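Side-chain contacts in membrane-associated protein VP24 (Marburg virus - Musoke, Kenya, 1980, PDB 4OR8), which may act as a minor matrix protein that plays a role in viral nucleocapsid assembly and virion budding: residues A115-Q119 against E120-S124; D36-S39 against T40-I44. One frame throughout, in Å; residues are numbered along the deposited sequence.

Contact 1. Residues A115-Q119 against E120-S124; sequences ALKDQ and ELQQS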
ATOM      1  N   ALA B 115      -1.541   4.449 -18.869  1.00 19.70           N
ATOM      2  CA  ALA B 115      -0.118   4.787 -18.866  1.00 17.65           C
ATOM      3  C   ALA B 115       0.446   4.849 -20.281  1.00 28.56           C
ATOM      4  O   ALA B 115       1.267   5.710 -20.596  1.00 30.76           O
ATOM      5  CB  ALA B 115       0.658   3.786 -18.040  1.00 15.46           C
ATOM      6  N   LEU B 116       0.002   3.934 -21.135  1.00 24.75           N
ATOM      7  CA  LEU B 116       0.449   3.916 -22.524  1.00 21.73           C
ATOM      8  C   LEU B 116       0.040   5.168 -23.296  1.00 28.11           C
ATOM      9  O   LEU B 116       0.592   5.450 -24.362  1.00 34.52           O
ATOM     10  CB  LEU B 116      -0.071   2.673 -23.251  1.00 21.50           C
ATOM     11  CG  LEU B 116       0.807   1.420 -23.296  1.00 19.84           C
ATOM     12  CD1 LEU B 116       1.250   1.001 -21.908  1.00 19.56           C
ATOM     13  CD2 LEU B 116       0.054   0.291 -23.976  1.00 21.36           C
ATOM     14  N   LYS B 117      -0.930   5.914 -22.774  1.00 26.32           N
ATOM     15  CA  LYS B 117      -1.368   7.130 -23.454  1.00 30.76           C
ATOM     16  C   LYS B 117      -0.788   8.381 -22.800  1.00 30.15           C
ATOM     17  O   LYS B 117      -1.176   9.490 -23.152  1.00 33.31           O
ATOM     18  CB  LYS B 117      -2.898   7.228 -23.532  1.00 31.83           C
ATOM     19  CG  LYS B 117      -3.564   6.082 -24.285  1.00 43.93           C
ATOM     20  CD  LYS B 117      -3.058   5.963 -25.719  1.00 52.37           C
ATOM     21  CE  LYS B 117      -3.470   7.170 -26.551  1.00 66.72           C
ATOM     22  NZ  LYS B 117      -2.943   7.093 -27.943  1.00 65.61           N
ATOM     23  N   ASP B 118       0.150   8.201 -21.868  1.00 33.13           N
ATOM     24  CA  ASP B 118       0.802   9.333 -21.201  1.00 27.48           C
ATOM     25  C   ASP B 118       1.494  10.245 -22.216  1.00 37.65           C
ATOM     26  O   ASP B 118       2.219   9.774 -23.091  1.00 41.36           O
ATOM     27  CB  ASP B 118       1.809   8.856 -20.142  1.00 33.45           C
ATOM     28  CG  ASP B 118       2.208   9.965 -19.167  1.00 44.93           C
ATOM     29  OD1 ASP B 118       1.306  10.546 -18.523  1.00 57.32           O
ATOM     30  OD2 ASP B 118       3.416  10.265 -19.043  1.00 46.83           O
ATOM     31  N   GLN B 119       1.268  11.550 -22.092  1.00 47.02           N
ATOM     32  CA  GLN B 119       1.800  12.531 -23.039  1.00 46.61           C
ATOM     33  C   GLN B 119       3.327  12.594 -23.048  1.00 36.43           C
ATOM     34  O   GLN B 119       3.943  12.940 -24.057  1.00 32.45           O
ATOM     35  CB  GLN B 119       1.222  13.927 -22.761  1.00 57.22           C
ATOM     36  CG  GLN B 119       1.581  14.513 -21.392  1.00 64.71           C
ATOM     37  CD  GLN B 119       0.774  13.907 -20.247  1.00 73.91           C
ATOM     38  OE1 GLN B 119      -0.360  13.460 -20.436  1.00 54.36           O
ATOM     39  NE2 GLN B 119       1.362  13.890 -19.054  1.00 50.92           N
ATOM     40  N   GLU B 120       3.933  12.256 -21.917  1.00 41.44           N
ATOM     41  CA  GLU B 120       5.377  12.323 -21.781  1.00 37.86           C
ATOM     42  C   GLU B 120       6.023  11.115 -22.447  1.00 42.43           C
ATOM     43  O   GLU B 120       7.193  11.152 -22.823  1.00 39.29           O
ATOM     44  CB  GLU B 120       5.761  12.385 -20.303  1.00 38.53           C
ATOM     45  CG  GLU B 120       7.181  12.849 -20.043  1.00 48.41           C
ATOM     46  CD  GLU B 120       7.421  13.168 -18.581  1.00 66.85           C
ATOM     47  OE1 GLU B 120       6.496  12.949 -17.769  1.00 54.82           O
ATOM     48  OE2 GLU B 120       8.530  13.640 -18.247  1.00 66.58           O
ATOM     49  N   LEU B 121       5.247  10.048 -22.598  1.00 47.57           N
ATOM     50  CA  LEU B 121       5.734   8.819 -23.213  1.00 31.33           C
ATOM     51  C   LEU B 121       5.644   8.850 -24.737  1.00 36.40           C
ATOM     52  O   LEU B 121       6.556   8.405 -25.433  1.00 41.20           O
ATOM     53  CB  LEU B 121       4.953   7.620 -22.677  1.00 27.59           C
ATOM     54  CG  LEU B 121       5.192   6.285 -23.389  1.00 32.74           C
ATOM     55  CD1 LEU B 121       6.680   5.938 -23.412  1.00 44.65           C
ATOM     56  CD2 LEU B 121       4.400   5.181 -22.711  1.00 25.20           C
ATOM     57  N   GLN B 122       4.540   9.386 -25.243  1.00 28.89           N
ATOM     58  CA  GLN B 122       4.248   9.370 -26.669  1.00 30.50           C
ATOM     59  C   GLN B 122       4.928  10.518 -27.396  1.00 44.57           C
ATOM     60  O   GLN B 122       4.666  10.782 -28.571  1.00 53.82           O
ATOM     61  CB  GLN B 122       2.741   9.431 -26.865  1.00 44.27           C
ATOM     62  CG  GLN B 122       2.035   8.239 -26.288  1.00 30.94           C
ATOM     63  CD  GLN B 122       0.551   8.377 -26.402  1.00 55.47           C
ATOM     64  OE1 GLN B 122      -0.003   9.445 -26.140  1.00 77.71           O
ATOM     65  NE2 GLN B 122      -0.113   7.305 -26.817  1.00 73.98           N
ATOM     66  N   GLN B 123       5.823  11.190 -26.691  1.00 38.31           N
ATOM     67  CA  GLN B 123       6.447  12.378 -27.230  1.00 44.26           C
ATOM     68  C   GLN B 123       7.779  12.026 -27.895  1.00 47.57           C
ATOM     69  O   GLN B 123       8.211  12.692 -28.837  1.00 56.89           O
ATOM     70  CB  GLN B 123       6.567  13.440 -26.132  1.00 36.70           C
ATOM     71  CG  GLN B 123       7.835  14.240 -26.139  1.00 45.56           C
ATOM     72  CD  GLN B 123       8.918  13.595 -25.303  1.00 70.75           C
ATOM     73  OE1 GLN B 123       8.785  12.448 -24.868  1.00 58.92           O
ATOM     74  NE2 GLN B 123       9.999  14.331 -25.069  1.00 61.31           N
ATOM     75  N   SER B 124       8.396  10.938 -27.441  1.00 44.21           N
ATOM     76  CA  SER B 124       9.674  10.494 -27.994  1.00 46.23           C
ATOM     77  C   SER B 124       9.564   9.187 -28.779  1.00 38.67           C
ATOM     78  O   SER B 124      10.573   8.543 -29.075  1.00 37.69           O
ATOM     79  CB  SER B 124      10.710  10.343 -26.881  1.00 38.49           C
ATOM     80  OG  SER B 124      10.247   9.458 -25.877  1.00 39.59           O
TER
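Glu120 meets Asp118 two residues back, where its CB lies 3.4 Å from Asp118 OD2. Both side chains set CG anti to the backbone N (chi1 -164° in Asp118), which carries them side by side in the same direction, their carboxylate planes 40° apart. Asp118 OD2 and Glu120 OE1 are 4.3 Å from each other, close for like charges. Lys177 of helix 161-178 lies beside the pair, making a salt bridge with Glu120 OE1 and a long, weak ion pair with Asp118 OD2. Leu121 follows, its N 3.1 Å from Asp118 O in a hydrogen bond whose donor stands 62° out of the carbonyl plane. Its CD2 methyl reaches back to Ala115 O at 3.8 Å, at the end of helix 104-115. Gln122 N gives a second hydrogen bond to Asp118 O, 3.2 Å long and nearly in line with the C=O bond, so this one oxygen accepts from two successive amides. The Gln122 chain, extended beyond CG, runs back obliquely across Lys117, and its CG comes within 3.7 Å of Leu116 O. Gln123 adds a small van der Waals contact, its CB 3.4 Å from Gln119 O. One type I turn spans Ala115 to Asp118 and another Leu121 to Ser124, linked by the two bonds to Asp118 O, in the loop leading to helix 127-142. Chemically, the Asp118 carbonyl holds the amides of Leu121 and Gln122, where the second turn begins, while Lys177 probably offsets the repulsion between the neighbouring carboxylates.

Contact 2. Residues D36-S39 against T40-I44; sequences DLNS and TARWI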
ATOM      1  N   ASP B  36      13.105  -9.749 -25.369  1.00 44.53           N
ATOM      2  CA  ASP B  36      11.759 -10.215 -25.694  1.00 41.85           C
ATOM      3  C   ASP B  36      10.825  -9.074 -26.098  1.00 49.69           C
ATOM      4  O   ASP B  36      10.079  -8.546 -25.270  1.00 47.00           O
ATOM      5  CB  ASP B  36      11.173 -10.975 -24.503  1.00 49.77           C
ATOM      6  CG  ASP B  36      10.167 -12.027 -24.922  1.00 47.71           C
ATOM      7  OD1 ASP B  36       9.576 -11.884 -26.012  1.00 49.36           O
ATOM      8  OD2 ASP B  36       9.968 -12.996 -24.159  1.00 47.07           O
ATOM      9  N   LEU B  37      10.859  -8.707 -27.374  1.00 45.33           N
ATOM     10  CA  LEU B  37      10.067  -7.587 -27.877  1.00 32.06           C
ATOM     11  C   LEU B  37       8.569  -7.879 -27.903  1.00 40.76           C
ATOM     12  O   LEU B  37       7.756  -6.991 -27.647  1.00 43.07           O
ATOM     13  CB  LEU B  37      10.541  -7.180 -29.273  1.00 35.24           C
ATOM     14  CG  LEU B  37      11.939  -6.569 -29.376  1.00 45.73           C
ATOM     15  CD1 LEU B  37      12.302  -6.314 -30.829  1.00 35.02           C
ATOM     16  CD2 LEU B  37      12.025  -5.282 -28.572  1.00 25.12           C
ATOM     17  N   ASN B  38       8.207  -9.121 -28.210  1.00 39.32           N
ATOM     18  CA  ASN B  38       6.802  -9.504 -28.335  1.00 43.58           C
ATOM     19  C   ASN B  38       6.078  -9.650 -26.997  1.00 44.82           C
ATOM     20  O   ASN B  38       4.882  -9.943 -26.957  1.00 40.41           O
ATOM     21  CB  ASN B  38       6.665 -10.787 -29.160  1.00 40.90           C
ATOM     22  CG  ASN B  38       7.787 -11.773 -28.894  1.00 62.55           C
ATOM     23  OD1 ASN B  38       8.945 -11.383 -28.730  1.00 57.96           O
ATOM     24  ND2 ASN B  38       7.450 -13.058 -28.850  1.00 52.84           N
ATOM     25  N   SER B  39       6.807  -9.436 -25.906  1.00 47.67           N
ATOM     26  CA  SER B  39       6.235  -9.511 -24.567  1.00 41.59           C
ATOM     27  C   SER B  39       5.246  -8.375 -24.321  1.00 36.56           C
ATOM     28  O   SER B  39       4.384  -8.468 -23.448  1.00 40.52           O
ATOM     29  CB  SER B  39       7.344  -9.473 -23.516  1.00 39.08           C
ATOM     30  OG  SER B  39       8.178  -8.340 -23.699  1.00 38.76           O
ATOM     31  N   THR B  40       5.378  -7.303 -25.095  1.00 31.17           N
ATOM     32  CA  THR B  40       4.481  -6.158 -24.990  1.00 35.80           C
ATOM     33  C   THR B  40       3.089  -6.490 -25.514  1.00 31.67           C
ATOM     34  O   THR B  40       2.119  -5.799 -25.203  1.00 30.44           O
ATOM     35  CB  THR B  40       5.011  -4.961 -25.789  1.00 30.69           C
ATOM     36  OG1 THR B  40       4.999  -5.280 -27.186  1.00 37.38           O
ATOM     37  CG2 THR B  40       6.426  -4.626 -25.367  1.00 31.12           C
ATOM     38  N   ALA B  41       2.996  -7.542 -26.318  1.00 35.39           N
ATOM     39  CA  ALA B  41       1.722  -7.935 -26.907  1.00 34.09           C
ATOM     40  C   ALA B  41       1.068  -9.061 -26.116  1.00 38.54           C
ATOM     41  O   ALA B  41      -0.006  -9.543 -26.478  1.00 37.66           O
ATOM     42  CB  ALA B  41       1.911  -8.339 -28.358  1.00 31.62           C
ATOM     43  N   ARG B  42       1.717  -9.471 -25.032  1.00 34.71           N
ATOM     44  CA  ARG B  42       1.197 -10.539 -24.186  1.00 35.42           C
ATOM     45  C   ARG B  42       0.722 -10.014 -22.836  1.00 39.66           C
ATOM     46  O   ARG B  42       1.286  -9.065 -22.291  1.00 40.77           O
ATOM     47  CB  ARG B  42       2.262 -11.613 -23.963  1.00 43.40           C
ATOM     48  CG  ARG B  42       2.712 -12.334 -25.220  1.00 37.48           C
ATOM     49  CD  ARG B  42       3.818 -13.323 -24.899  1.00 51.01           C
ATOM     50  NE  ARG B  42       5.094 -12.936 -25.494  1.00 59.71           N
ATOM     51  CZ  ARG B  42       6.269 -13.450 -25.141  1.00 60.68           C
ATOM     52  NH1 ARG B  42       6.338 -14.366 -24.184  1.00 67.32           N
ATOM     53  NH2 ARG B  42       7.378 -13.041 -25.742  1.00 52.73           N
ATOM     54  N   TRP B  43      -0.317 -10.646 -22.303  1.00 40.02           N
ATOM     55  CA  TRP B  43      -0.794 -10.361 -20.955  1.00 29.99           C
ATOM     56  C   TRP B  43      -0.899 -11.672 -20.185  1.00 36.00           C
ATOM     57  O   TRP B  43      -1.951 -12.313 -20.167  1.00 39.45           O
ATOM     58  CB  TRP B  43      -2.148  -9.656 -21.005  1.00 28.51           C
ATOM     59  CG  TRP B  43      -2.707  -9.310 -19.658  1.00 32.59           C
ATOM     60  CD1 TRP B  43      -3.668  -9.991 -18.971  1.00 33.57           C
ATOM     61  CD2 TRP B  43      -2.341  -8.194 -18.837  1.00 35.44           C
ATOM     62  NE1 TRP B  43      -3.925  -9.368 -17.773  1.00 37.18           N
ATOM     63  CE2 TRP B  43      -3.123  -8.262 -17.666  1.00 35.95           C
ATOM     64  CE3 TRP B  43      -1.429  -7.144 -18.978  1.00 30.84           C
ATOM     65  CZ2 TRP B  43      -3.021  -7.322 -16.642  1.00 25.12           C
ATOM     66  CZ3 TRP B  43      -1.328  -6.212 -17.959  1.00 30.11           C
ATOM     67  CH2 TRP B  43      -2.119  -6.307 -16.806  1.00 24.67           C
ATOM     68  N   ILE B  44       0.203 -12.067 -19.554  1.00 32.97           N
ATOM     69  CA  ILE B  44       0.294 -13.377 -18.917  1.00 40.49           C
ATOM     70  C   ILE B  44      -0.075 -13.348 -17.437  1.00 31.94           C
ATOM     71  O   ILE B  44       0.771 -13.080 -16.586  1.00 31.96           O
ATOM     72  CB  ILE B  44       1.714 -13.969 -19.050  1.00 40.62           C
ATOM     73  CG1 ILE B  44       2.244 -13.789 -20.476  1.00 42.91           C
ATOM     74  CG2 ILE B  44       1.713 -15.437 -18.652  1.00 26.44           C
ATOM     75  CD1 ILE B  44       1.444 -14.531 -21.524  1.00 47.59           C
TER
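Asn38 and Ala41 are joined by a backbone hydrogen bond, Ala41 N to Asn38 O at 3.1 Å, and a weak one from Arg42 N to Ser39 O (3.3 Å) repeats the same i to i+3 spacing one residue on. Arg42 folds its side chain back over this turn. CG stands anti to the carbonyl carbon (chi1 -63°), and a bend at chi3 brings the guanidinium alongside residues 36-39. Arg42 NE donates a weak hydrogen bond to Asn38 O at 3.3 Å, so that oxygen receives both a main-chain and a side-chain N-H. Beyond it, Arg42 NH2 forms a salt bridge with the Asp36 carboxylate. Asp36 OD1 lies at the guanidinium edge, near its plane, and Arg42 NH2 also makes a weak hydrogen bond to Asp36 OD2 at 3.0 Å. The two side chains cross at about a right angle, with their flat groups 53° apart, so the pairing is not the coplanar, two-pronged kind. Ser39 CB sits over one guanidinium face, offset toward the rim, 4.2 Å from Arg42 NH2. The spacing is that of a short 3-10 turn, which begins at residue 38 and leads toward strand 44-48, an edge strand of the three-stranded antiparallel sheet. Thr40 turns its hydroxyl back toward the preceding residues: Thr40 OG1 donates to Leu37 O at 3.3 Å, nearly along the C=O axis, while Thr40 CG2 approaches that same Leu37 O at 3.5 Å. The side chains of Leu37, Ser39 and Thr40 rest on Phe164 of helix 161-178, and farther on Trp43 makes a cation-pi contact with Arg109.

How the contacts relate
Contact 2 comes first along the chain and contact 1 later; their centres are 19 Å apart and their nearest atoms about 7 Å apart, so they do not touch. What relates them is a shared neighbour: helix 161-178 touches both. Phe164 and Met168 meet residues 36-44, whereas Ile166, Asn173 and Phe174 meet residues 115-124. Helix 127-142 is shared more directly, because Leu140 is touched by Leu116 of contact 1 and by Trp43 of contact 2. Arg109, the cation-pi partner of Trp43, belongs to helix 104-115, whose end opens contact 1. Neither contact includes a bound ligand; both are local turns packed against the same helices.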